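Local coordinates for aminopeptidase N family protein (Idiomarina loihiensis L2TR, PDB 4FGM) that probably acts as a zinc-dependent aminopeptidase of the M61 family and binds a zinc ion with maleic acid beside it, at residues A[218-221]-A[222-225]; A[271-274]-A[275-279]. All blocks are in the same frame, centred on the assembly; numbering follows the deposited sequence.

Contact 1: residues A[218-221]-A[222-225]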
loop_
_atom_site.group_PDB
_atom_site.type_symbol
_atom_site.label_atom_id
_atom_site.label_comp_id
_atom_site.label_asym_id
_atom_site.label_seq_id
_atom_site.Cartn_x
_atom_site.Cartn_y
_atom_site.Cartn_z
ATOM N N ALA A 218 16.193 -14.934 4.795
ATOM C CA ALA A 218 15.857 -13.792 3.950
ATOM C C ALA A 218 15.919 -14.216 2.486
ATOM O O ALA A 218 16.865 -14.876 2.069
ATOM C CB ALA A 218 16.826 -12.653 4.204
ATOM N N PRO A 219 14.909 -13.848 1.686
ATOM C CA PRO A 219 14.893 -14.219 0.265
ATOM C C PRO A 219 15.741 -13.325 -0.641
ATOM O O PRO A 219 15.795 -13.531 -1.848
ATOM C CB PRO A 219 13.410 -14.154 -0.087
ATOM C CG PRO A 219 12.941 -12.995 0.740
ATOM C CD PRO A 219 13.622 -13.246 2.084
ATOM N N PHE A 220 16.403 -12.334 -0.056
ATOM C CA PHE A 220 17.240 -11.412 -0.823
ATOM C C PHE A 220 18.653 -11.368 -0.239
ATOM O O PHE A 220 18.882 -11.840 0.874
ATOM C CB PHE A 220 16.624 -10.004 -0.792
ATOM C CG PHE A 220 16.132 -9.588 0.575
ATOM C CD1 PHE A 220 14.776 -9.629 0.884
ATOM C CD2 PHE A 220 17.030 -9.172 1.556
ATOM C CE1 PHE A 220 14.316 -9.275 2.158
ATOM C CE2 PHE A 220 16.582 -8.819 2.835
ATOM C CZ PHE A 220 15.221 -8.865 3.134
ATOM N N GLN A 221 19.600 -10.803 -0.982
ATOM C CA GLN A 221 20.971 -10.707 -0.488
ATOM C C GLN A 221 21.314 -9.303 -0.005
ATOM O O GLN A 221 22.343 -9.089 0.633
ATOM C CB GLN A 221 21.961 -11.142 -1.563
ATOM C CG GLN A 221 21.899 -12.624 -1.864
ATOM C CD GLN A 221 22.863 -13.024 -2.954
ATOM O OE1 GLN A 221 23.997 -13.428 -2.684
ATOM N NE2 GLN A 221 22.425 -12.895 -4.203
ATOM N N SER A 222 20.442 -8.353 -0.318
ATOM C CA SER A 222 20.612 -6.967 0.097
ATOM C C SER A 222 19.244 -6.321 -0.090
ATOM O O SER A 222 18.417 -6.840 -0.841
ATOM C CB SER A 222 21.652 -6.261 -0.766
ATOM O OG SER A 222 21.165 -6.064 -2.075
ATOM N N TYR A 223 18.992 -5.209 0.588
ATOM C CA TYR A 223 17.693 -4.569 0.453
ATOM C C TYR A 223 17.780 -3.047 0.516
ATOM O O TYR A 223 18.554 -2.491 1.301
ATOM C CB TYR A 223 16.752 -5.109 1.530
ATOM C CG TYR A 223 15.309 -4.705 1.352
ATOM C CD1 TYR A 223 14.850 -3.463 1.793
ATOM C CD2 TYR A 223 14.398 -5.571 0.749
ATOM C CE1 TYR A 223 13.521 -3.098 1.642
ATOM C CE2 TYR A 223 13.065 -5.210 0.588
ATOM C CZ TYR A 223 12.633 -3.973 1.043
ATOM O OH TYR A 223 11.303 -3.636 0.939
ATOM N N THR A 224 16.982 -2.378 -0.314
ATOM C CA THR A 224 16.997 -0.920 -0.369
ATOM C C THR A 224 15.628 -0.278 -0.227
ATOM O O THR A 224 14.676 -0.654 -0.918
ATOM C CB THR A 224 17.562 -0.412 -1.705
ATOM O OG1 THR A 224 18.632 -1.261 -2.135
ATOM C CG2 THR A 224 18.071 1.024 -1.542
ATOM N N PHE A 225 15.538 0.706 0.661
ATOM C CA PHE A 225 14.289 1.434 0.866
ATOM C C PHE A 225 14.387 2.724 0.053
ATOM O O PHE A 225 15.005 3.692 0.502
ATOM C CB PHE A 225 14.095 1.774 2.345
ATOM C CG PHE A 225 13.791 0.588 3.216
ATOM C CD1 PHE A 225 14.813 -0.129 3.827
ATOM C CD2 PHE A 225 12.477 0.191 3.431
ATOM C CE1 PHE A 225 14.525 -1.222 4.661
ATOM C CE2 PHE A 225 12.183 -0.891 4.255
ATOM C CZ PHE A 225 13.209 -1.603 4.867
#

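Contact 2: residues A[271-274]-A[275-279]. With ZN (zinc ion), chain C; MAE (maleic acid), chain B.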
loop_
_atom_site.group_PDB
_atom_site.type_symbol
_atom_site.label_atom_id
_atom_site.label_comp_id
_atom_site.label_asym_id
_atom_site.label_seq_id
_atom_site.Cartn_x
_atom_site.Cartn_y
_atom_site.Cartn_z
ATOM N N CYS A 271 7.436 1.086 6.205
ATOM C CA CYS A 271 8.645 0.339 5.854
ATOM C C CYS A 271 8.507 -1.113 6.281
ATOM O O CYS A 271 8.852 -2.028 5.536
ATOM C CB CYS A 271 9.876 0.936 6.531
ATOM S SG CYS A 271 10.232 2.625 6.058
ATOM N N CYS A 272 7.999 -1.308 7.491
ATOM C CA CYS A 272 7.796 -2.637 8.040
ATOM C C CYS A 272 6.838 -3.428 7.146
ATOM O O CYS A 272 6.994 -4.634 6.958
ATOM C CB CYS A 272 7.214 -2.522 9.448
ATOM S SG CYS A 272 6.976 -4.084 10.289
ATOM N N HIS A 273 5.852 -2.725 6.599
ATOM C CA HIS A 273 4.845 -3.322 5.735
ATOM C C HIS A 273 5.451 -3.803 4.402
ATOM O O HIS A 273 5.225 -4.943 3.970
ATOM C CB HIS A 273 3.737 -2.292 5.470
ATOM C CG HIS A 273 2.593 -2.817 4.662
ATOM N ND1 HIS A 273 1.412 -3.239 5.235
ATOM C CD2 HIS A 273 2.448 -2.993 3.328
ATOM C CE1 HIS A 273 0.586 -3.651 4.289
ATOM N NE2 HIS A 273 1.190 -3.512 3.122
ATOM N N GLU A 274 6.223 -2.940 3.747
ATOM C CA GLU A 274 6.814 -3.316 2.469
ATOM C C GLU A 274 7.857 -4.420 2.634
ATOM O O GLU A 274 7.928 -5.346 1.825
ATOM C CB GLU A 274 7.439 -2.090 1.800
ATOM C CG GLU A 274 6.481 -0.912 1.586
ATOM C CD GLU A 274 5.155 -1.313 0.960
ATOM O OE1 GLU A 274 5.116 -2.308 0.212
ATOM O OE2 GLU A 274 4.145 -0.624 1.203
ATOM N N TYR A 275 8.654 -4.317 3.694
ATOM C CA TYR A 275 9.699 -5.296 3.989
ATOM C C TYR A 275 9.075 -6.681 4.173
ATOM O O TYR A 275 9.540 -7.666 3.598
ATOM C CB TYR A 275 10.447 -4.891 5.262
ATOM C CG TYR A 275 11.798 -5.559 5.448
ATOM C CD1 TYR A 275 12.878 -5.233 4.624
ATOM C CD2 TYR A 275 12.007 -6.485 6.478
ATOM C CE1 TYR A 275 14.127 -5.803 4.824
ATOM C CE2 TYR A 275 13.257 -7.062 6.686
ATOM C CZ TYR A 275 14.311 -6.715 5.860
ATOM O OH TYR A 275 15.555 -7.250 6.083
ATOM N N PHE A 276 8.015 -6.748 4.970
ATOM C CA PHE A 276 7.321 -8.006 5.226
ATOM C C PHE A 276 6.860 -8.625 3.909
ATOM O O PHE A 276 6.894 -9.852 3.724
ATOM C CB PHE A 276 6.095 -7.761 6.105
ATOM C CG PHE A 276 5.503 -9.014 6.688
ATOM C CD1 PHE A 276 6.092 -9.622 7.796
ATOM C CD2 PHE A 276 4.380 -9.604 6.119
ATOM C CE1 PHE A 276 5.569 -10.796 8.331
ATOM C CE2 PHE A 276 3.843 -10.784 6.649
ATOM C CZ PHE A 276 4.444 -11.383 7.757
ATOM N N HIS A 277 6.432 -7.757 2.995
ATOM C CA HIS A 277 5.958 -8.183 1.677
ATOM C C HIS A 277 7.056 -8.952 0.925
ATOM O O HIS A 277 6.757 -9.714 -0.013
ATOM C CB HIS A 277 5.510 -6.976 0.837
ATOM C CG HIS A 277 4.052 -6.653 0.967
ATOM N ND1 HIS A 277 3.062 -7.617 0.938
ATOM C CD2 HIS A 277 3.412 -5.466 1.059
ATOM C CE1 HIS A 277 1.879 -7.036 1.003
ATOM N NE2 HIS A 277 2.066 -5.731 1.076
ATOM N N SER A 278 8.320 -8.743 1.311
ATOM C CA SER A 278 9.424 -9.452 0.653
ATOM C C SER A 278 9.154 -10.950 0.737
ATOM O O SER A 278 9.470 -11.720 -0.193
ATOM C CB SER A 278 10.747 -9.160 1.352
ATOM O OG SER A 278 11.204 -7.872 0.991
ATOM N N TRP A 279 8.610 -11.373 1.874
ATOM C CA TRP A 279 8.306 -12.782 2.053
ATOM C C TRP A 279 6.866 -12.995 1.619
ATOM O O TRP A 279 6.554 -13.897 0.826
ATOM C CB TRP A 279 8.428 -13.174 3.518
ATOM C CG TRP A 279 9.820 -13.236 4.012
ATOM C CD1 TRP A 279 10.635 -14.341 4.056
ATOM C CD2 TRP A 279 10.574 -12.158 4.567
ATOM N NE1 TRP A 279 11.853 -14.012 4.619
ATOM C CE2 TRP A 279 11.840 -12.681 4.945
ATOM C CE3 TRP A 279 10.301 -10.799 4.791
ATOM C CZ2 TRP A 279 12.828 -11.895 5.528
ATOM C CZ3 TRP A 279 11.280 -10.011 5.374
ATOM C CH2 TRP A 279 12.533 -10.562 5.743
HETATM ZN ZN ZN C . 0.636 -4.335 1.093
HETATM C C1 MAE B . 0.380 -2.356 -0.692
HETATM O O1 MAE B . -0.578 -3.173 -0.924
HETATM O O2 MAE B . 1.492 -2.830 -0.363
HETATM C C2 MAE B . 0.114 -0.912 -0.878
HETATM C C3 MAE B . -0.062 -0.182 -1.977
HETATM C C4 MAE B . -0.041 -0.661 -3.355
HETATM O O3 MAE B . 0.187 -1.830 -3.722
HETATM O O4 MAE B . -0.321 0.210 -4.204
HETATM O O HOH W 1 9.682 -5.124 -0.503
#

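Contact 1: residues A[218-221]-A[222-225]
The carbonyl oxygen of Ser222 is flanked by the side chain of Phe220, which follows it from root to ring: Ser222 O lies 3.6 Å from Phe220 CB and 3.6 Å from Phe220 CD2. These are packing contacts, approaching the ring obliquely, and no hydrogen bond links residues 218-221 to residues 222-225. Across the two segments the main contact is between two aromatic side chains three residues apart, where the loop after helix 197-215 runs into strand 222-230. Phe220 holds CG between its backbone N and carbonyl carbon (chi1 44°), the crowded position, and this turns its ring forward along the chain to meet Tyr223. The tyrosine presents an edge to the phenylalanine face, with the two planes 51° apart and the centroids separated by 5.2 Å. Tyr223 CD2 stands 3.9 Å above the plane, over the ring centre, while Tyr223 CB makes a CH-pi contact with the same face, 4.3 Å from the centroid. The opposite face is met nearer its rim by Ala218 CB, so the Phe220 ring lies between two residues of the same continuous stretch. Further along, Tyr223 CE1 sits 3.5 Å above the centre of the Phe225 ring, extending the edge-on packing into the strand. Both Phe220 and Tyr223 also pack against Tyr275, and Tyr223 is tied through its backbone to Lys184 and Ser186 of strand 183-190. Replacing Phe220 with the small side chain of an alanine is likely to leave the CD2 edge of Tyr223 without its face and to open a gap toward Ala218. With no hydrogen bond between the two segments, the turn is probably held in shape by the buried aromatic packing together with the backbone bonds to strand 183-190.

Contact 2: residues A[271-274]-A[275-279]
His273 and His277, one helical turn apart, reach the same zinc ion through different first torsions. In His273, CG is anti to the backbone N (chi1 -176°), whereas His277 has chi1 at -92°; both rings thereby leave the same side of helix 262-277 and converge. Their planes stand 82° apart and the two rings come in from different directions, bringing the NE2 atoms within 3.1 Å of each other with the metal as their common partner. The zinc ion lies 2.3 Å from His273 NE2 and 2.0 Å from His277 NE2. Each far nitrogen is held by a second-shell acceptor, His273 ND1 by Asp314 OD2 and His277 ND1 by Asn280 O, which fixes the rotation of both rings and leaves NE2 directed at the metal. Between the two histidines in sequence, Glu274 bends at its second torsion and runs beside His277, pointing the same way. Its OE1 comes to the edge of the His277 ring, 3.7 Å from His277 CD2. The same Glu274 OE1 is 3.7 Å from maleate O2, which in turn binds the zinc ion at 2.3 Å. Backbone bonds of the helix keep the spacing, with Tyr275 N donating to Cys271 O at 2.9 Å and His277 N to His273 O at 3.2 Å. Ser278 N makes a weak bond to Glu274 O. Glu307 supplies the third protein ligand of the metal. Two histidines on one helix, a glutamate between them and a glutamate ligand from farther along the chain are the signature of the HExxH metallopeptidases of the gluzincin type; as in gluzincins, Glu274 would probably polarise the attacking water, consistent with its place beside the zinc-bound maleic acid oxygen.

Overall arrangement
Contact 1 packs against residues 275-279 of contact 2; their centres are 10 Å apart and their side chains touch directly. Pro219 CD packs 3.2 Å from Trp279 NE1, whose hydrogen bond goes to Glu217 O, just ahead of residue 218, and Tyr223 CE2 lies 3.3 Å from Ser278 OG. Phe220 CZ meets Tyr275 OH at 3.4 Å. Residues 218-225 thus back the non-metal side of the zinc-binding turn: the nearest atoms of the Tyr223 side chain are about 7 Å from those of the His277 side chain, about 11 Å from the zinc ion and about 10 Å from the maleic acid, whereas residues 271-279 supply metal ligands themselves.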